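Local coordinates for protein DNA ligase (Aquifex aeolicus, PDB 3QWU) that probably acts as an ATP-dependent polynucleotide ligase of the RNA-ligase type, and binds adenosine and calcium ions, at residues 230-240 / 258-268; 61-69 / 198-206. One frame throughout, in Å; residues are numbered along the deposited sequence.

Contact 1. Residues 230-240 / 258-268; sequences YITSYANLMDI and RILRLVLFMYE. With CA (calcium ion), chain D.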
# COMPACT_ATOMS: atom_id res chain seq x y z
N TYR A 230 -22.03 0.08 -2.54
CA TYR A 230 -21.53 1.00 -1.55
C TYR A 230 -21.34 0.22 -0.25
O TYR A 230 -22.22 -0.58 0.13
CB TYR A 230 -22.49 2.16 -1.41
CG TYR A 230 -22.08 3.14 -0.38
CD1 TYR A 230 -22.56 3.05 0.94
CD2 TYR A 230 -21.19 4.18 -0.70
CE1 TYR A 230 -22.15 4.00 1.92
CE2 TYR A 230 -20.77 5.12 0.24
CZ TYR A 230 -21.24 5.03 1.57
OH TYR A 230 -20.79 5.96 2.49
N ILE A 231 -20.19 0.46 0.42
CA ILE A 231 -19.74 -0.30 1.61
C ILE A 231 -19.83 0.59 2.88
O ILE A 231 -19.59 1.80 2.84
CB ILE A 231 -18.29 -0.81 1.38
CG1 ILE A 231 -18.18 -1.38 -0.07
CG2 ILE A 231 -17.81 -1.86 2.44
CD1 ILE A 231 -18.77 -2.83 -0.44
N THR A 232 -20.21 -0.02 3.99
CA THR A 232 -20.24 0.70 5.26
C THR A 232 -18.82 0.94 5.77
O THR A 232 -17.88 0.24 5.39
CB THR A 232 -21.02 -0.08 6.30
OG1 THR A 232 -20.40 -1.37 6.51
CG2 THR A 232 -22.52 -0.24 5.86
N SER A 233 -18.67 1.94 6.63
CA SER A 233 -17.36 2.24 7.15
C SER A 233 -16.94 1.11 8.05
O SER A 233 -15.77 0.73 8.01
CB SER A 233 -17.35 3.55 7.88
OG SER A 233 -18.38 3.55 8.77
N TYR A 234 -17.90 0.55 8.80
CA TYR A 234 -17.62 -0.65 9.60
C TYR A 234 -16.97 -1.78 8.79
O TYR A 234 -15.94 -2.35 9.19
CB TYR A 234 -18.88 -1.18 10.26
CG TYR A 234 -18.73 -2.58 10.85
CD1 TYR A 234 -18.84 -3.74 10.03
CD2 TYR A 234 -18.51 -2.76 12.23
CE1 TYR A 234 -18.72 -5.00 10.56
CE2 TYR A 234 -18.38 -4.04 12.78
CZ TYR A 234 -18.49 -5.13 11.95
OH TYR A 234 -18.39 -6.39 12.48
N ALA A 235 -17.53 -2.10 7.64
CA ALA A 235 -16.98 -3.18 6.85
C ALA A 235 -15.64 -2.80 6.29
O ALA A 235 -14.77 -3.63 6.15
CB ALA A 235 -17.92 -3.57 5.74
N ASN A 236 -15.49 -1.56 5.86
CA ASN A 236 -14.21 -1.11 5.37
C ASN A 236 -13.13 -1.22 6.44
O ASN A 236 -12.08 -1.80 6.19
CB ASN A 236 -14.30 0.36 4.86
CG ASN A 236 -14.96 0.46 3.51
OD1 ASN A 236 -14.62 -0.30 2.59
ND2 ASN A 236 -15.86 1.43 3.34
N LEU A 237 -13.43 -0.74 7.65
CA LEU A 237 -12.53 -0.92 8.76
C LEU A 237 -12.14 -2.41 9.00
O LEU A 237 -10.97 -2.75 9.09
CB LEU A 237 -13.13 -0.30 10.01
CG LEU A 237 -13.14 1.21 10.00
CD1 LEU A 237 -14.06 1.72 11.12
CD2 LEU A 237 -11.72 1.76 10.11
N MET A 238 -13.14 -3.28 9.10
CA MET A 238 -12.95 -4.69 9.40
C MET A 238 -12.10 -5.34 8.29
O MET A 238 -11.31 -6.22 8.57
CB MET A 238 -14.31 -5.41 9.43
CG MET A 238 -14.91 -5.76 10.73
SD MET A 238 -13.84 -6.34 12.12
CE MET A 238 -13.51 -4.71 12.89
N ASP A 239 -12.28 -4.94 7.04
CA ASP A 239 -11.40 -5.46 5.99
C ASP A 239 -9.97 -5.12 6.28
O ASP A 239 -9.11 -5.99 6.14
CB ASP A 239 -11.75 -4.98 4.60
CG ASP A 239 -13.02 -5.63 4.08
OD1 ASP A 239 -13.47 -6.65 4.63
OD2 ASP A 239 -13.56 -5.09 3.11
N ILE A 240 -9.69 -3.88 6.73
CA ILE A 240 -8.31 -3.52 6.94
C ILE A 240 -7.76 -4.42 8.04
O ILE A 240 -6.75 -5.07 7.87
CB ILE A 240 -8.14 -2.03 7.25
CG1 ILE A 240 -8.63 -1.22 6.07
CG2 ILE A 240 -6.69 -1.74 7.49
CD1 ILE A 240 -8.52 0.26 6.24
N ARG A 258 -9.11 1.83 0.28
CA ARG A 258 -9.96 1.64 1.46
C ARG A 258 -9.99 2.86 2.41
O ARG A 258 -10.99 3.13 3.05
CB ARG A 258 -9.65 0.32 2.15
CG ARG A 258 -10.57 -0.83 1.62
CD ARG A 258 -10.07 -2.20 1.98
NE ARG A 258 -10.79 -3.23 1.24
CZ ARG A 258 -10.51 -3.61 -0.01
NH1 ARG A 258 -9.50 -3.07 -0.70
NH2 ARG A 258 -11.27 -4.56 -0.57
N ILE A 259 -8.90 3.62 2.42
CA ILE A 259 -8.82 4.85 3.17
C ILE A 259 -9.67 5.94 2.54
O ILE A 259 -10.40 6.64 3.24
CB ILE A 259 -7.35 5.32 3.31
CG1 ILE A 259 -6.60 4.32 4.18
CG2 ILE A 259 -7.30 6.69 3.91
CD1 ILE A 259 -5.15 4.14 3.81
N LEU A 260 -9.54 6.11 1.22
CA LEU A 260 -10.43 7.01 0.50
C LEU A 260 -11.90 6.68 0.72
O LEU A 260 -12.73 7.56 0.69
CB LEU A 260 -10.10 7.06 -1.01
CG LEU A 260 -9.01 8.09 -1.37
CD1 LEU A 260 -8.55 8.06 -2.83
CD2 LEU A 260 -9.51 9.43 -1.02
N ARG A 261 -12.25 5.42 0.89
CA ARG A 261 -13.65 5.10 1.18
C ARG A 261 -14.06 5.71 2.52
O ARG A 261 -15.10 6.30 2.64
CB ARG A 261 -13.89 3.62 1.22
CG ARG A 261 -13.93 2.97 -0.15
CD ARG A 261 -13.90 1.40 0.07
NE ARG A 261 -13.25 0.67 -1.03
CZ ARG A 261 -13.16 -0.64 -1.07
NH1 ARG A 261 -13.68 -1.40 -0.10
NH2 ARG A 261 -12.60 -1.18 -2.11
N LEU A 262 -13.21 5.56 3.52
CA LEU A 262 -13.48 6.11 4.84
C LEU A 262 -13.41 7.63 4.79
O LEU A 262 -14.30 8.30 5.30
CB LEU A 262 -12.50 5.55 5.87
CG LEU A 262 -12.67 6.02 7.32
CD1 LEU A 262 -13.92 5.45 7.99
CD2 LEU A 262 -11.43 5.65 8.12
N VAL A 263 -12.40 8.18 4.13
CA VAL A 263 -12.28 9.62 4.09
C VAL A 263 -13.44 10.29 3.38
O VAL A 263 -13.97 11.28 3.87
CB VAL A 263 -10.95 10.10 3.48
CG1 VAL A 263 -10.91 11.60 3.45
CG2 VAL A 263 -9.80 9.60 4.29
N LEU A 264 -13.87 9.75 2.25
CA LEU A 264 -15.01 10.35 1.53
C LEU A 264 -16.38 10.22 2.23
O LEU A 264 -17.22 11.08 2.04
CB LEU A 264 -15.06 9.90 0.06
CG LEU A 264 -13.87 10.50 -0.73
CD1 LEU A 264 -13.72 9.77 -2.01
CD2 LEU A 264 -14.09 11.97 -0.98
N PHE A 265 -16.57 9.17 3.03
CA PHE A 265 -17.72 9.06 3.91
C PHE A 265 -17.63 10.14 4.97
O PHE A 265 -18.58 10.84 5.21
CB PHE A 265 -17.77 7.66 4.55
CG PHE A 265 -18.76 7.52 5.70
CD1 PHE A 265 -20.09 7.38 5.47
CD2 PHE A 265 -18.31 7.52 7.03
CE1 PHE A 265 -21.00 7.26 6.55
CE2 PHE A 265 -19.17 7.38 8.10
CZ PHE A 265 -20.52 7.27 7.88
N MET A 266 -16.48 10.29 5.61
CA MET A 266 -16.30 11.38 6.61
C MET A 266 -16.62 12.72 6.03
O MET A 266 -17.25 13.56 6.70
CB MET A 266 -14.88 11.36 7.22
CG MET A 266 -14.68 10.12 8.03
SD MET A 266 -13.08 9.84 8.64
CE MET A 266 -12.98 11.16 9.92
N TYR A 267 -16.21 12.94 4.78
CA TYR A 267 -16.45 14.20 4.11
C TYR A 267 -17.92 14.36 3.78
O TYR A 267 -18.49 15.44 3.89
CB TYR A 267 -15.60 14.26 2.85
CG TYR A 267 -15.92 15.39 1.88
CD1 TYR A 267 -15.38 16.64 2.04
CD2 TYR A 267 -16.74 15.17 0.79
CE1 TYR A 267 -15.67 17.68 1.14
CE2 TYR A 267 -17.04 16.19 -0.11
CZ TYR A 267 -16.50 17.43 0.07
OH TYR A 267 -16.78 18.43 -0.83
N GLU A 268 -18.55 13.30 3.32
CA GLU A 268 -19.94 13.39 3.00
C GLU A 268 -20.74 13.68 4.27
O GLU A 268 -21.63 14.48 4.26
CB GLU A 268 -20.43 12.12 2.29
CG GLU A 268 -21.94 12.12 1.94
CD GLU A 268 -22.35 10.97 1.04
OE1 GLU A 268 -21.58 9.98 0.90
OE2 GLU A 268 -23.42 11.08 0.43
CA CA D . -15.82 -7.38 5.27
O HOH W 1 -19.82 8.17 1.27
O HOH W 2 -16.72 4.29 4.52
O HOH W 3 -15.83 -6.10 3.43
O HOH W 4 -15.01 -8.60 3.43
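Nearly antiparallel, helix 233-240 and helix 258-268 run at 153° to each other with their axes 9.8 Å apart, S233 lying against L262 and N236 against R258. The pairing is consistent with a joint between an RNA-ligase-like adenylation domain and helix 254-269 of the C-terminal family region: strand 227-231 leaves the ATP-grasp-type sheet and turns straight into the first helix, whose N-cap T232 accepts from A235 N. At the middle of the interface N236 meets R261 at about a right angle. R261 NH1 donates to N236 OD1 over 3.1 Å, nearly along the C=O axis and in the guanidinium plane, while the amide plane is turned 59° from it. The other half of the amide, ND2, hands a hydrogen bond to a water that in turn donates weakly to R261 O. A leucine in place of N236 would probably leave R261 NH1 without this acceptor and the water without its donor. R261 NH2 bonds to N257 OD1. Toward the strand, Y230 swings its ring away from its backbone N (chi1 178°), which carries OH to 3.4 Å from F265 CD1; OH donates to a water that in turn donates to E268 OE1, itself bonded to L63 N. S233 CB rests 3.9 Å from L262 CD1. At the other end D239 divides its carboxylate. OD2 sits at the edge of the R258 guanidinium, 3.8 Å from R258 NE in a long salt bridge, and R261 NH2 lies over a face of that guanidinium. D239 OD1 binds the calcium ion at 2.5 Å, a site completed by D82, E143 and two waters.

Contact 2. Residues 61-69 / 198-206; sequences FLLETGLRE and IKKIKEILK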
# COMPACT_ATOMS: atom_id res chain seq x y z
N PHE A 61 -18.21 6.10 -3.98
CA PHE A 61 -17.61 6.54 -2.71
C PHE A 61 -18.46 7.61 -2.05
O PHE A 61 -18.34 7.82 -0.83
CB PHE A 61 -16.20 7.09 -2.95
CG PHE A 61 -15.13 6.03 -3.22
CD1 PHE A 61 -15.29 5.06 -4.22
CD2 PHE A 61 -13.93 6.07 -2.51
CE1 PHE A 61 -14.28 4.09 -4.45
CE2 PHE A 61 -12.91 5.13 -2.72
CZ PHE A 61 -13.08 4.13 -3.71
N LEU A 62 -19.28 8.30 -2.83
CA LEU A 62 -20.18 9.34 -2.29
C LEU A 62 -21.55 8.80 -2.54
O LEU A 62 -21.88 8.43 -3.65
CB LEU A 62 -19.98 10.71 -2.97
CG LEU A 62 -18.77 11.51 -2.48
CD1 LEU A 62 -18.56 12.83 -3.27
CD2 LEU A 62 -18.91 11.83 -1.00
N LEU A 63 -22.32 8.64 -1.48
CA LEU A 63 -23.61 7.97 -1.64
C LEU A 63 -24.54 8.89 -2.44
O LEU A 63 -25.11 8.49 -3.45
CB LEU A 63 -24.20 7.62 -0.26
CG LEU A 63 -25.50 6.85 -0.14
CD1 LEU A 63 -25.55 5.60 -0.99
CD2 LEU A 63 -25.65 6.48 1.37
N GLU A 64 -24.67 10.14 -2.01
CA GLU A 64 -25.68 11.01 -2.62
C GLU A 64 -25.34 11.39 -4.07
O GLU A 64 -26.18 11.21 -5.00
CB GLU A 64 -25.85 12.28 -1.81
CG GLU A 64 -26.86 13.23 -2.51
CD GLU A 64 -27.46 14.28 -1.60
OE1 GLU A 64 -27.04 14.40 -0.43
OE2 GLU A 64 -28.33 15.03 -2.08
N THR A 65 -24.14 11.92 -4.27
CA THR A 65 -23.70 12.30 -5.59
C THR A 65 -23.47 11.09 -6.48
O THR A 65 -23.56 11.20 -7.66
CB THR A 65 -22.42 13.11 -5.49
OG1 THR A 65 -22.63 14.15 -4.53
CG2 THR A 65 -22.05 13.73 -6.80
N GLY A 66 -23.16 9.92 -5.92
CA GLY A 66 -22.97 8.74 -6.74
C GLY A 66 -24.29 8.23 -7.31
O GLY A 66 -24.39 7.91 -8.51
N LEU A 67 -25.29 8.16 -6.45
CA LEU A 67 -26.61 7.70 -6.85
C LEU A 67 -27.21 8.63 -7.89
O LEU A 67 -27.71 8.20 -8.91
CB LEU A 67 -27.52 7.63 -5.63
CG LEU A 67 -27.25 6.49 -4.67
CD1 LEU A 67 -28.40 6.43 -3.67
CD2 LEU A 67 -27.10 5.22 -5.45
N ARG A 68 -27.09 9.92 -7.65
CA ARG A 68 -27.49 10.95 -8.58
C ARG A 68 -26.73 10.89 -9.91
O ARG A 68 -27.29 11.13 -10.95
CB ARG A 68 -27.31 12.29 -7.88
CG ARG A 68 -27.93 13.47 -8.52
CD ARG A 68 -28.07 14.62 -7.49
NE ARG A 68 -29.26 14.39 -6.67
CZ ARG A 68 -29.43 14.72 -5.39
NH1 ARG A 68 -28.46 15.33 -4.71
NH2 ARG A 68 -30.60 14.44 -4.78
N GLU A 69 -25.45 10.52 -9.89
CA GLU A 69 -24.68 10.47 -11.15
C GLU A 69 -24.88 9.16 -11.95
O GLU A 69 -24.94 9.19 -13.17
CB GLU A 69 -23.19 10.71 -10.86
CG GLU A 69 -22.22 10.62 -12.07
CD GLU A 69 -22.15 11.91 -12.91
OE1 GLU A 69 -22.11 13.03 -12.36
OE2 GLU A 69 -22.09 11.79 -14.13
N ILE A 198 -33.01 9.68 -1.18
CA ILE A 198 -31.71 9.77 -0.57
C ILE A 198 -31.81 9.73 0.93
O ILE A 198 -30.95 9.12 1.57
CB ILE A 198 -30.95 11.06 -1.00
CG1 ILE A 198 -30.63 11.01 -2.51
CG2 ILE A 198 -29.68 11.28 -0.18
CD1 ILE A 198 -29.75 9.83 -2.92
N LYS A 199 -32.82 10.37 1.52
CA LYS A 199 -32.89 10.35 2.99
C LYS A 199 -33.06 8.89 3.44
O LYS A 199 -32.40 8.45 4.36
CB LYS A 199 -34.01 11.21 3.56
CG LYS A 199 -33.58 12.65 3.99
CD LYS A 199 -33.50 13.69 2.80
CE LYS A 199 -34.02 15.12 3.17
NZ LYS A 199 -35.48 15.38 2.78
N LYS A 200 -33.91 8.13 2.75
CA LYS A 200 -34.21 6.76 3.18
C LYS A 200 -33.01 5.83 3.01
O LYS A 200 -32.65 5.08 3.93
CB LYS A 200 -35.41 6.23 2.44
CG LYS A 200 -36.68 7.07 2.68
CD LYS A 200 -37.82 6.60 1.78
CE LYS A 200 -38.84 7.69 1.57
NZ LYS A 200 -39.95 7.26 0.66
N ILE A 201 -32.37 5.90 1.85
CA ILE A 201 -31.18 5.10 1.61
C ILE A 201 -30.08 5.42 2.61
O ILE A 201 -29.33 4.55 2.97
CB ILE A 201 -30.66 5.30 0.16
CG1 ILE A 201 -31.70 4.83 -0.82
CG2 ILE A 201 -29.37 4.55 -0.09
CD1 ILE A 201 -31.49 5.30 -2.19
N LYS A 202 -29.96 6.67 3.04
CA LYS A 202 -28.92 7.01 4.05
C LYS A 202 -29.28 6.46 5.41
O LYS A 202 -28.40 6.03 6.14
CB LYS A 202 -28.67 8.52 4.15
CG LYS A 202 -27.85 9.01 3.00
CD LYS A 202 -27.71 10.54 2.87
CE LYS A 202 -26.76 11.18 3.87
NZ LYS A 202 -25.78 12.10 3.18
N GLU A 203 -30.55 6.48 5.76
CA GLU A 203 -30.95 5.87 7.01
C GLU A 203 -30.61 4.35 6.96
O GLU A 203 -30.11 3.78 7.95
CB GLU A 203 -32.42 6.12 7.27
CG GLU A 203 -33.00 5.43 8.51
CD GLU A 203 -32.36 5.87 9.85
OE1 GLU A 203 -32.40 7.10 10.17
OE2 GLU A 203 -31.82 4.96 10.59
N ILE A 204 -30.81 3.72 5.80
CA ILE A 204 -30.57 2.30 5.66
C ILE A 204 -29.08 1.98 5.89
O ILE A 204 -28.75 1.09 6.68
CB ILE A 204 -31.09 1.78 4.30
CG1 ILE A 204 -32.63 1.66 4.38
CG2 ILE A 204 -30.41 0.42 3.90
CD1 ILE A 204 -33.30 1.54 3.06
N LEU A 205 -28.21 2.75 5.29
CA LEU A 205 -26.75 2.55 5.48
C LEU A 205 -26.27 2.85 6.88
O LEU A 205 -25.42 2.14 7.38
CB LEU A 205 -25.92 3.28 4.41
CG LEU A 205 -26.03 2.40 3.14
CD1 LEU A 205 -25.87 3.26 2.00
CD2 LEU A 205 -25.03 1.18 3.09
N LYS A 206 -26.84 3.84 7.52
CA LYS A 206 -26.54 4.15 8.89
C LYS A 206 -26.91 2.95 9.76
O LYS A 206 -26.16 2.58 10.64
CB LYS A 206 -27.36 5.38 9.32
CG LYS A 206 -27.14 5.81 10.77
CD LYS A 206 -28.28 6.62 11.29
CE LYS A 206 -27.98 7.22 12.66
NZ LYS A 206 -28.90 6.70 13.73
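Helix 63-70 and helix 195-210 pack together on one side of the mixed sheet of the adenylation domain, and the contact between them is mainly aliphatic. L63 and L67, a turn apart on the first helix, face I198, I201 and L205 on the second. L63 is placed by a CG anti to its backbone N (chi1 -177°), which sends both methyls across: CD2 comes to 3.3 Å from L205 CD1 and passes alongside K202, 3.7 Å from its CG. L67 reaches tip to tip with I201, CD1 to CD1 at 3.6 Å, and slides past I198 in the opposite direction, its CD1 3.7 Å from I198 CD1. The short segments run at 129° with their axes 10.8 Å apart, and beneath them F218 of strand 215-220 and F75 of strand 75-80 close the layer, consistent with an ATP-grasp-related ligase core, where helices pack on the sheet. The charged groups keep to the margin. I198 sets CG2 against the E64 carboxylate, 4.0 Å from E64 CD, and its CG1 lies near R68 NH2. Within the first helix R68 NH1 donates to E64 OE2 at 2.7 Å, meeting it on the anti side and somewhat out of the carboxylate plane, while R68 NH2 bonds to A193 O. K202 NZ is 4.5 Å from E64 OE1, too far for a salt bridge, and pairs instead with E269.

Overall arrangement
The two contacts are neighbours on the same side of the chain, their centres about 14 Å apart. Contact 2, buried and largely apolar, packs against the mixed sheet; contact 1 begins at the end of one of its strands and reaches helix 254-269, part of the C-terminal family region. Only partly buried, contact 1 mixes apolar packing with an amide-arginine bond and bridging waters, and carries one calcium ligand at its edge. They meet where the carboxylate of E268 probably accepts hydrogen bonds from L63 N and E64 N at the start of helix 63-70, and where Y230 and R261 pack on L205 and F61. Both touch the second subunit, through helix 254-269 and residues 61-69.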